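PDB 4QEY: uncharacterized protein from Bacteroides ovatus, which is of unknown function but belongs to the DUF4425 family of PLAT/LH2- and C2-like lipoproteins, so it may bind calcium. Local coordinates for residues G48-L51 with G52-Y55. Residues are numbered along the deposited sequence; the frame is centred on the assembly and turned at random.
Sequences GEYL and GDSY
Tyr50 reaches over the backbone of Gly52 and ends on the carboxylate of Asp53, three residues further on. Its CB sets the ring off anti to the backbone N (chi1 179°), which turns it along the chain ahead. CG and CD1 pass the amide of Gly52, with CD1 3.6 Å from Gly52 N, and CE1 comes to 3.4 Å from Gly52 O. At CZ the glycine CA lies beneath the ring, 3.9 Å from the Tyr50 centroid in a CH-pi contact over the face. The phenol OH then donates to Asp53 OD1 over 2.7 Å. That oxygen sits at the ring edge, near the ring plane, while the hydroxyl approaches OD1 44° out of the plane of the Asp53 carboxylate. Leu51 makes the second contact: its CD1 stands over the centre of the Tyr55 ring, 3.6 Å from the centroid. A water donates to both Leu51 O and Ser54 O, bridging the backbone of the turn. Elsewhere, Lys42 makes a cation-pi contact with Tyr50, and Tyr55 touches Leu43, Ile65 and Cys67. The turn thus links strand 50-52, paired with 43-44, to the edge strand 55-57 of a four-stranded sheet. The phenol lies over the main chain of Gly52, and the hydroxyl-carboxylate bond helps hold the end of the tyrosine, probably also easing the charge of Asp53 at this surface.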
# COMPACT_ATOMS: atom_id res chain seq x y z
N GLY A 48 4.81 5.15 15.15
CA GLY A 48 6.09 4.49 15.43
C GLY A 48 6.00 3.17 16.17
O GLY A 48 7.00 2.72 16.75
N GLU A 49 4.83 2.53 16.16
CA GLU A 49 4.59 1.25 16.83
C GLU A 49 5.05 0.12 15.91
O GLU A 49 4.72 0.14 14.72
CB GLU A 49 3.11 1.08 17.21
CG GLU A 49 2.59 2.13 18.19
CD GLU A 49 1.08 2.22 18.37
OE1 GLU A 49 0.32 1.72 17.50
OE2 GLU A 49 0.65 2.85 19.36
N TYR A 50 5.84 -0.83 16.44
CA TYR A 50 6.39 -1.97 15.71
C TYR A 50 5.25 -2.91 15.29
O TYR A 50 4.44 -3.30 16.13
CB TYR A 50 7.43 -2.71 16.57
CG TYR A 50 8.06 -3.95 15.95
CD1 TYR A 50 8.66 -3.90 14.70
CD2 TYR A 50 8.18 -5.13 16.68
CE1 TYR A 50 9.26 -5.02 14.14
CE2 TYR A 50 8.82 -6.24 16.15
CZ TYR A 50 9.38 -6.18 14.89
OH TYR A 50 10.04 -7.26 14.37
N LEU A 51 5.21 -3.24 13.99
CA LEU A 51 4.19 -4.08 13.35
C LEU A 51 4.65 -5.52 13.08
O LEU A 51 3.82 -6.40 12.82
CB LEU A 51 3.80 -3.45 12.00
CG LEU A 51 3.13 -2.07 12.03
CD1 LEU A 51 3.06 -1.49 10.63
CD2 LEU A 51 1.74 -2.13 12.67
N GLY A 52 5.96 -5.72 13.10
CA GLY A 52 6.63 -6.97 12.75
C GLY A 52 7.52 -6.71 11.55
O GLY A 52 7.73 -5.56 11.17
N ASP A 53 8.04 -7.78 10.92
CA ASP A 53 8.95 -7.67 9.79
C ASP A 53 8.22 -7.84 8.44
O ASP A 53 8.83 -7.73 7.38
CB ASP A 53 10.04 -8.73 9.92
CG ASP A 53 10.84 -8.64 11.20
OD1 ASP A 53 10.86 -7.55 11.81
OD2 ASP A 53 11.42 -9.66 11.62
N SER A 54 6.93 -8.10 8.50
CA SER A 54 6.02 -8.17 7.36
C SER A 54 4.70 -7.58 7.81
O SER A 54 4.27 -7.89 8.92
CB SER A 54 5.86 -9.60 6.85
OG SER A 54 5.02 -10.36 7.70
N TYR A 55 4.07 -6.73 7.00
CA TYR A 55 2.79 -6.15 7.41
C TYR A 55 1.74 -6.47 6.36
O TYR A 55 1.80 -6.01 5.22
CB TYR A 55 2.94 -4.65 7.67
CG TYR A 55 1.69 -3.97 8.17
CD1 TYR A 55 0.99 -4.48 9.26
CD2 TYR A 55 1.31 -2.73 7.67
CE1 TYR A 55 -0.15 -3.85 9.74
CE2 TYR A 55 0.19 -2.06 8.17
CZ TYR A 55 -0.53 -2.63 9.21
OH TYR A 55 -1.63 -1.97 9.71
O HOH W 1 4.47 -8.87 11.26